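Local coordinates for cyclopropane-fatty-acyl-phospholipid synthase 1 (Mycobacterium tuberculosis, PDB 1KPH), which catalyses the conversion of a double bond in mycolic acids to a cyclopropane ring, with S-adenosyl-L-methionine as donor of the methylene group, at residues A[15-20]-A[95-100]; A[150-155]-A[216-221]; A[181-186]-A[275-280]. All coordinates share one frame; numbering follows the deposited sequence.

Contact 1: A[15-20]-A[95-100]; sequences HYDLSD and LSKNQA. With SAH (S-adenosyl-L-homocysteine), chain F; 10A (didecyl-dimethyl-ammonium), chain G.
The carboxylate of Asp-17 sits over the start of helix 97-109 and is gripped by three donors. Its OD1 takes the backbone N of Asn-98 at 2.7 Å and the hydroxyl OG of Ser-96, also at 2.7 Å. The two reach OD1 from opposite faces of the carboxylate plane. OD2 uses its syn lone pair for the backbone N of Lys-97, 3.0 Å away. With CG beside its own backbone N (chi1 -78°), the group is turned onto these first-turn amides, which probably favour its negative charge. Ser-96 is the N-cap; its OG also accepts a weak bond from Gln-99 N. Asp-20 lays OD2 against CB of Asn-98 (3.3 Å), and a water joins Asp-20 OD1 to Asn-98 O. Beside the cofactor, Gln-99 stretches beyond CG until OE1 accepts from SAH O3' at 2.5 Å. The Tyr-16 ring has SAH C3' over one face and His-15 CD2 over the other, and its OH bonds to His-141. Its edge meets C11 of didecyl-dimethyl-ammonium, so the ring touches both ligands, one with a face and the other with its edge. The contact joins the end of helix 9-16 to helix 97-109, which follows strand 89-93; Leu-18 packs on helix 256-275.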
# COMPACT_ATOMS: atom_id res chain seq x y z
N HIS A 15 -7.76 10.64 4.51
CA HIS A 15 -7.93 10.07 3.18
C HIS A 15 -8.85 8.85 3.11
O HIS A 15 -9.85 8.86 2.41
CB HIS A 15 -6.57 9.70 2.59
CG HIS A 15 -6.64 9.25 1.16
ND1 HIS A 15 -6.59 10.12 0.10
CD2 HIS A 15 -6.80 8.02 0.63
CE1 HIS A 15 -6.73 9.45 -1.03
NE2 HIS A 15 -6.85 8.17 -0.74
N TYR A 16 -8.50 7.79 3.85
CA TYR A 16 -9.26 6.54 3.80
C TYR A 16 -10.62 6.48 4.48
O TYR A 16 -11.42 5.59 4.19
CB TYR A 16 -8.39 5.39 4.30
CG TYR A 16 -7.05 5.32 3.60
CD1 TYR A 16 -5.94 5.98 4.13
CD2 TYR A 16 -6.90 4.65 2.39
CE1 TYR A 16 -4.71 5.96 3.48
CE2 TYR A 16 -5.67 4.63 1.73
CZ TYR A 16 -4.58 5.28 2.27
OH TYR A 16 -3.36 5.27 1.62
N ASP A 17 -10.91 7.41 5.39
CA ASP A 17 -12.21 7.39 6.04
C ASP A 17 -13.18 8.33 5.35
O ASP A 17 -14.22 8.68 5.91
CB ASP A 17 -12.11 7.72 7.52
CG ASP A 17 -11.61 6.55 8.35
OD1 ASP A 17 -11.90 5.40 7.95
OD2 ASP A 17 -10.96 6.78 9.39
N LEU A 18 -12.85 8.71 4.12
CA LEU A 18 -13.70 9.60 3.34
C LEU A 18 -15.07 8.97 3.16
O LEU A 18 -16.09 9.61 3.42
CB LEU A 18 -13.06 9.85 1.97
CG LEU A 18 -13.81 10.76 0.99
CD1 LEU A 18 -13.90 12.17 1.56
CD2 LEU A 18 -13.08 10.79 -0.34
N SER A 19 -15.09 7.72 2.71
CA SER A 19 -16.33 6.97 2.48
C SER A 19 -16.07 5.73 1.63
O SER A 19 -15.73 5.85 0.45
CB SER A 19 -17.36 7.84 1.77
OG SER A 19 -18.40 7.05 1.21
N ASP A 20 -16.24 4.55 2.21
CA ASP A 20 -16.02 3.32 1.47
C ASP A 20 -16.79 3.37 0.16
O ASP A 20 -16.27 3.01 -0.90
CB ASP A 20 -16.49 2.10 2.27
CG ASP A 20 -15.59 1.79 3.43
OD1 ASP A 20 -15.81 0.75 4.08
OD2 ASP A 20 -14.65 2.57 3.69
N LEU A 95 -5.13 2.38 10.41
CA LEU A 95 -5.53 3.56 11.16
C LEU A 95 -6.88 4.07 10.70
O LEU A 95 -7.42 5.03 11.25
CB LEU A 95 -4.48 4.67 10.99
CG LEU A 95 -3.03 4.26 11.24
CD1 LEU A 95 -2.13 5.49 11.12
CD2 LEU A 95 -2.90 3.62 12.61
N SER A 96 -7.44 3.41 9.69
CA SER A 96 -8.73 3.80 9.13
C SER A 96 -9.91 3.15 9.86
O SER A 96 -10.02 1.93 9.92
CB SER A 96 -8.78 3.41 7.65
OG SER A 96 -10.03 3.72 7.08
N LYS A 97 -10.78 3.99 10.41
CA LYS A 97 -11.95 3.49 11.14
C LYS A 97 -12.83 2.66 10.21
O LYS A 97 -13.23 1.54 10.55
CB LYS A 97 -12.77 4.65 11.69
CG LYS A 97 -11.98 5.65 12.53
CD LYS A 97 -12.90 6.69 13.15
CE LYS A 97 -12.10 7.77 13.87
NZ LYS A 97 -11.14 7.20 14.85
N ASN A 98 -13.13 3.20 9.04
CA ASN A 98 -13.98 2.52 8.06
C ASN A 98 -13.39 1.20 7.58
O ASN A 98 -14.14 0.26 7.29
CB ASN A 98 -14.26 3.43 6.87
CG ASN A 98 -15.01 4.70 7.26
OD1 ASN A 98 -15.63 4.75 8.33
ND2 ASN A 98 -14.98 5.70 6.39
N GLN A 99 -12.07 1.13 7.49
CA GLN A 99 -11.41 -0.09 7.04
C GLN A 99 -11.45 -1.12 8.16
O GLN A 99 -11.70 -2.30 7.91
CB GLN A 99 -9.97 0.19 6.63
CG GLN A 99 -9.85 1.13 5.43
CD GLN A 99 -8.42 1.26 4.95
OE1 GLN A 99 -7.48 1.19 5.73
NE2 GLN A 99 -8.25 1.48 3.65
N ALA A 100 -11.20 -0.67 9.38
CA ALA A 100 -11.22 -1.55 10.54
C ALA A 100 -12.60 -2.20 10.65
O ALA A 100 -12.71 -3.40 10.91
CB ALA A 100 -10.90 -0.78 11.80
N SAH F . -2.29 -2.62 1.86
CA SAH F . -3.63 -2.30 1.37
CB SAH F . -4.00 -0.83 1.66
CG SAH F . -2.98 0.28 1.29
C SAH F . -3.74 -2.56 -0.15
OXT SAH F . -4.87 -2.50 -0.68
C5' SAH F . -2.52 2.37 3.11
C4' SAH F . -2.89 1.55 4.34
O4' SAH F . -1.84 1.55 5.35
C3' SAH F . -4.16 2.05 5.03
O3' SAH F . -4.98 0.91 5.37
C2' SAH F . -3.64 2.77 6.25
O2' SAH F . -4.61 2.83 7.30
C1' SAH F . -2.44 1.96 6.61
N9 SAH F . -1.47 2.69 7.44
C8 SAH F . -0.89 3.91 7.27
N7 SAH F . -0.05 4.29 8.19
C5 SAH F . -0.07 3.21 9.06
C6 SAH F . 0.66 2.89 10.39
N6 SAH F . 1.53 3.73 10.97
N1 SAH F . 0.37 1.68 10.98
C2 SAH F . -0.52 0.84 10.38
N3 SAH F . -1.21 1.00 9.23
C4 SAH F . -0.93 2.22 8.62
C1 10A G . 6.22 13.39 -2.34
C2 10A G . 5.09 13.12 -1.34
C3 10A G . 4.50 11.72 -1.57
C4 10A G . 3.34 11.33 -0.65
C5 10A G . 2.90 9.91 -1.05
C6 10A G . 1.70 9.35 -0.29
C7 10A G . 1.45 7.97 -0.92
C8 10A G . 0.18 7.25 -0.44
C9 10A G . 0.05 5.93 -1.22
C10 10A G . -1.30 5.27 -0.94
N1 10A G . -1.81 4.06 -1.74
C11 10A G . -3.21 3.79 -1.23
C12 10A G . -0.99 2.83 -1.46
C13 10A G . -1.84 4.21 -3.27
C14 10A G . -2.59 5.37 -3.99
C15 10A G . -2.24 5.60 -5.48
C16 10A G . -0.80 6.00 -5.86
C17 10A G . -0.38 7.38 -5.33
C18 10A G . 1.05 7.78 -5.74
C19 10A G . 1.40 9.17 -5.19
C20 10A G . 2.81 9.56 -5.66
C21 10A G . 3.19 10.96 -5.17
C22 10A G . 4.59 11.30 -5.69
O HOH W 1 -16.62 0.42 6.62

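Contact 2: A[150-155]-A[216-221]; sequences FFSLAH and SANGFT
Asn-218 and Phe-220 pack against one side of helix 147-157. Asn-218 comes first. Its ND2 touches CB of Phe-151 at 3.4 Å, and this amide nitrogen is held by Cys-214 O and Asp-148 OD2. Its OD1 lies beside CA and CB of Ser-152 and accepts from a water, which has a weak link to Ser-152 OG. The backbone O of Asn-218 rests over one face of the His-155 imidazole, 3.2 Å from CD2. Gly-219 follows with positive phi; its O lies at the edge of the same ring, 3.6 Å from His-155 NE2. Phe-220 then pushes its ring toward the helix. His-155 turns an edge onto its face in a T-shaped pair, centroids 5.0 Å apart and planes at 76°. CG of His-155 is anti to the backbone N (chi1 -169°), which swings the imidazole over Phe-220. In the plane of the phenyl ring, CE1 meets Phe-151 O at 3.3 Å. CZ reaches CB of Ala-154 at 4.0 Å, and CD1 meets CD2 of Phe-151. Gly-219 is the C' residue of the Schellman motif that ends helix 208-217, with Phe-220 N bonded to Ala-215 O; strand 221-227 follows.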
# COMPACT_ATOMS: atom_id res chain seq x y z
N PHE A 150 10.32 1.47 12.37
CA PHE A 150 9.53 0.42 11.75
C PHE A 150 10.36 -0.85 11.51
O PHE A 150 9.96 -1.94 11.92
CB PHE A 150 8.95 0.89 10.42
CG PHE A 150 8.15 -0.16 9.71
CD1 PHE A 150 6.99 -0.68 10.28
CD2 PHE A 150 8.59 -0.68 8.49
CE1 PHE A 150 6.28 -1.70 9.66
CE2 PHE A 150 7.88 -1.70 7.86
CZ PHE A 150 6.73 -2.22 8.44
N PHE A 151 11.51 -0.71 10.86
CA PHE A 151 12.34 -1.88 10.59
C PHE A 151 12.87 -2.52 11.88
O PHE A 151 13.12 -3.72 11.92
CB PHE A 151 13.51 -1.51 9.68
CG PHE A 151 13.11 -1.31 8.24
CD1 PHE A 151 12.64 -0.08 7.80
CD2 PHE A 151 13.18 -2.37 7.34
CE1 PHE A 151 12.25 0.09 6.47
CE2 PHE A 151 12.80 -2.21 6.01
CZ PHE A 151 12.33 -0.97 5.58
N SER A 152 13.04 -1.70 12.91
CA SER A 152 13.52 -2.21 14.19
C SER A 152 12.45 -3.15 14.74
O SER A 152 12.75 -4.28 15.14
CB SER A 152 13.74 -1.05 15.17
OG SER A 152 14.16 -1.53 16.44
N LEU A 153 11.21 -2.68 14.74
CA LEU A 153 10.08 -3.48 15.22
C LEU A 153 9.90 -4.72 14.36
O LEU A 153 9.73 -5.83 14.88
CB LEU A 153 8.79 -2.65 15.19
CG LEU A 153 7.49 -3.39 15.56
CD1 LEU A 153 7.58 -3.92 16.99
CD2 LEU A 153 6.31 -2.44 15.42
N ALA A 154 9.94 -4.53 13.05
CA ALA A 154 9.78 -5.64 12.11
C ALA A 154 10.79 -6.74 12.41
O ALA A 154 10.43 -7.92 12.48
CB ALA A 154 9.95 -5.14 10.68
N HIS A 155 12.05 -6.36 12.59
CA HIS A 155 13.09 -7.34 12.86
C HIS A 155 12.89 -8.01 14.22
O HIS A 155 13.18 -9.19 14.39
CB HIS A 155 14.47 -6.67 12.80
CG HIS A 155 15.61 -7.63 12.81
ND1 HIS A 155 16.07 -8.23 13.97
CD2 HIS A 155 16.39 -8.10 11.81
CE1 HIS A 155 17.08 -9.03 13.67
NE2 HIS A 155 17.29 -8.98 12.37
N SER A 216 19.09 -2.60 6.12
CA SER A 216 20.40 -3.10 6.50
C SER A 216 20.80 -2.69 7.92
O SER A 216 21.28 -3.51 8.70
CB SER A 216 21.44 -2.61 5.49
OG SER A 216 21.31 -1.21 5.26
N ALA A 217 20.59 -1.42 8.24
CA ALA A 217 20.94 -0.89 9.56
C ALA A 217 20.18 -1.59 10.69
O ALA A 217 20.61 -1.56 11.85
CB ALA A 217 20.67 0.61 9.61
N ASN A 218 19.06 -2.22 10.35
CA ASN A 218 18.26 -2.90 11.36
C ASN A 218 18.37 -4.42 11.30
O ASN A 218 17.53 -5.14 11.85
CB ASN A 218 16.81 -2.46 11.27
CG ASN A 218 16.58 -1.09 11.89
OD1 ASN A 218 16.68 -0.93 13.10
ND2 ASN A 218 16.30 -0.10 11.06
N GLY A 219 19.41 -4.90 10.62
CA GLY A 219 19.64 -6.33 10.54
C GLY A 219 19.05 -7.13 9.40
O GLY A 219 19.19 -8.36 9.39
N PHE A 220 18.41 -6.47 8.44
CA PHE A 220 17.82 -7.20 7.32
C PHE A 220 18.74 -7.27 6.11
O PHE A 220 19.62 -6.44 5.92
CB PHE A 220 16.51 -6.55 6.86
CG PHE A 220 15.37 -6.75 7.79
CD1 PHE A 220 14.95 -5.72 8.63
CD2 PHE A 220 14.68 -7.96 7.82
CE1 PHE A 220 13.86 -5.89 9.48
CE2 PHE A 220 13.60 -8.14 8.66
CZ PHE A 220 13.18 -7.11 9.50
N THR A 221 18.50 -8.29 5.30
CA THR A 221 19.24 -8.50 4.07
C THR A 221 18.21 -8.47 2.94
O THR A 221 17.38 -9.38 2.83
CB THR A 221 19.95 -9.87 4.06
OG1 THR A 221 21.05 -9.83 4.98
CG2 THR A 221 20.46 -10.20 2.67
O HOH W 2 16.67 -3.28 14.95

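Contact 3: A[181-186]-A[275-280]; sequences GLPMSF and IGYIDV
This is a surface contact in which one aromatic side chain, Tyr-277, is received by a loop. The loop lies between helices 174-177 and 186-199. Tyr-277 sits in the turn between helix 256-275 and strand 278-286. The tyrosine is buried, although much of the loop around it is exposed. Its CG stands beside the backbone N (chi1 -71°), and the ring reaches out so that the hydroxyl meets the backbone of the loop. There OH is placed to donate to Pro-183 O, near the ring plane. The modelled 2.4 Å between Tyr-277 OH and Pro-183 O is too short, so the exact geometry is doubtful. Leu-182 runs alongside the ring in the opposite direction. Its CB lies 3.2 Å from Tyr-277 CE2, and CD1 is 3.4 Å from both CE2 and CD2, so the branched end follows that side of the ring. Met-184 crosses obliquely and brings its sulfur to the ring in a Met-aromatic contact. SD is 4.6 Å from the ring centroid and 46° off the normal, so it is not stacked squarely on the face. The same SD touches CD1 of Ile-275 at 3.3 Å. Ile-275 has CG1 anti to its backbone N (chi1 -174°), and the chain extends on to place CD1 beside the sulfur. Gly-276, with positive phi, is the C' residue of the Schellman motif that ends helix 256-275. Tyr-277 also packs edge-to-face with Phe-188 of helix 186-199 and touches Met-272 of helix 256-275. Beyond it, strand 278-286 pairs with strand 163-171 through Asp-279 and Thr-170.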
# COMPACT_ATOMS: atom_id res chain seq x y z
N GLY A 181 17.70 13.85 -16.96
CA GLY A 181 17.25 14.33 -18.25
C GLY A 181 15.74 14.40 -18.26
O GLY A 181 15.09 14.24 -19.29
N LEU A 182 15.17 14.65 -17.08
CA LEU A 182 13.73 14.74 -16.92
C LEU A 182 13.27 16.19 -16.79
O LEU A 182 13.58 16.87 -15.81
CB LEU A 182 13.30 13.95 -15.69
CG LEU A 182 13.64 12.46 -15.68
CD1 LEU A 182 13.29 11.86 -14.33
CD2 LEU A 182 12.87 11.75 -16.80
N PRO A 183 12.51 16.69 -17.79
CA PRO A 183 12.01 18.06 -17.76
C PRO A 183 10.96 18.23 -16.67
O PRO A 183 10.99 17.53 -15.66
CB PRO A 183 11.42 18.23 -19.16
CG PRO A 183 10.89 16.86 -19.45
CD PRO A 183 12.03 15.97 -18.98
N MET A 184 10.04 19.17 -16.87
CA MET A 184 8.98 19.41 -15.90
C MET A 184 9.52 19.83 -14.54
O MET A 184 9.50 21.01 -14.19
CB MET A 184 8.13 18.15 -15.76
CG MET A 184 7.70 17.58 -17.11
SD MET A 184 7.10 15.89 -17.01
CE MET A 184 5.34 16.17 -16.77
N SER A 185 10.02 18.86 -13.77
CA SER A 185 10.58 19.09 -12.44
C SER A 185 9.67 19.98 -11.58
O SER A 185 8.98 19.48 -10.70
CB SER A 185 11.97 19.72 -12.55
OG SER A 185 11.94 20.95 -13.26
N PHE A 186 9.69 21.28 -11.85
CA PHE A 186 8.86 22.23 -11.12
C PHE A 186 7.43 21.70 -11.09
O PHE A 186 6.78 21.70 -10.05
CB PHE A 186 8.88 23.60 -11.81
CG PHE A 186 10.18 24.34 -11.65
CD1 PHE A 186 10.43 25.48 -12.40
CD2 PHE A 186 11.15 23.91 -10.75
CE1 PHE A 186 11.62 26.19 -12.26
CE2 PHE A 186 12.35 24.61 -10.60
CZ PHE A 186 12.58 25.75 -11.36
N ILE A 275 6.18 8.58 -17.11
CA ILE A 275 7.44 9.26 -17.44
C ILE A 275 8.63 8.81 -16.58
O ILE A 275 9.78 9.08 -16.92
CB ILE A 275 7.28 10.80 -17.33
CG1 ILE A 275 8.55 11.48 -17.83
CG2 ILE A 275 6.98 11.20 -15.90
CD1 ILE A 275 8.43 12.99 -17.95
N GLY A 276 8.35 8.14 -15.47
CA GLY A 276 9.42 7.65 -14.63
C GLY A 276 9.91 8.47 -13.45
O GLY A 276 10.96 8.16 -12.89
N TYR A 277 9.17 9.50 -13.05
CA TYR A 277 9.61 10.31 -11.91
C TYR A 277 9.41 9.55 -10.61
O TYR A 277 10.06 9.85 -9.61
CB TYR A 277 8.86 11.65 -11.85
CG TYR A 277 9.26 12.61 -12.95
CD1 TYR A 277 8.99 13.98 -12.84
CD2 TYR A 277 9.90 12.16 -14.10
CE1 TYR A 277 9.35 14.86 -13.86
CE2 TYR A 277 10.25 13.03 -15.13
CZ TYR A 277 9.97 14.37 -15.00
OH TYR A 277 10.33 15.22 -16.03
N ILE A 278 8.50 8.58 -10.62
CA ILE A 278 8.25 7.77 -9.44
C ILE A 278 8.24 6.30 -9.83
O ILE A 278 7.98 5.95 -10.98
CB ILE A 278 6.92 8.15 -8.76
CG1 ILE A 278 5.78 8.15 -9.78
CG2 ILE A 278 7.06 9.51 -8.09
CD1 ILE A 278 4.46 8.62 -9.20
N ASP A 279 8.53 5.45 -8.86
CA ASP A 279 8.61 4.01 -9.07
C ASP A 279 7.87 3.32 -7.92
O ASP A 279 7.40 3.99 -7.00
CB ASP A 279 10.10 3.60 -9.07
CG ASP A 279 10.35 2.22 -9.65
OD1 ASP A 279 9.39 1.49 -9.97
OD2 ASP A 279 11.54 1.86 -9.79
N VAL A 280 7.74 2.01 -8.00
CA VAL A 280 7.09 1.23 -6.95
C VAL A 280 7.85 -0.09 -6.90
O VAL A 280 8.06 -0.74 -7.93
CB VAL A 280 5.58 1.00 -7.24
CG1 VAL A 280 5.38 0.28 -8.55
CG2 VAL A 280 4.95 0.22 -6.09

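In the fold
From the N terminus, contact 1 comes first. It closes a loop that runs from the end of helix 9-16 through strands 67-71 and 89-93 to helix 97-109. This loop is complete before contact 2 opens, so contact 1 stands in series with the other two. Contact 2 opens on helix 147-157. Contact 3 opens at 181-186, before contact 2 closes at 216-221, and itself closes at 275-280. Contacts 2 and 3 therefore cross. Contact 1 ties the end of helix 9-16 to the start of helix 97-109, beside the cofactor. Contact 2 joins helix 147-157 to the turn between helix 208-217 and strand 221-227. Contact 3 joins the 181-186 loop to the turn between helix 256-275 and strand 278-286.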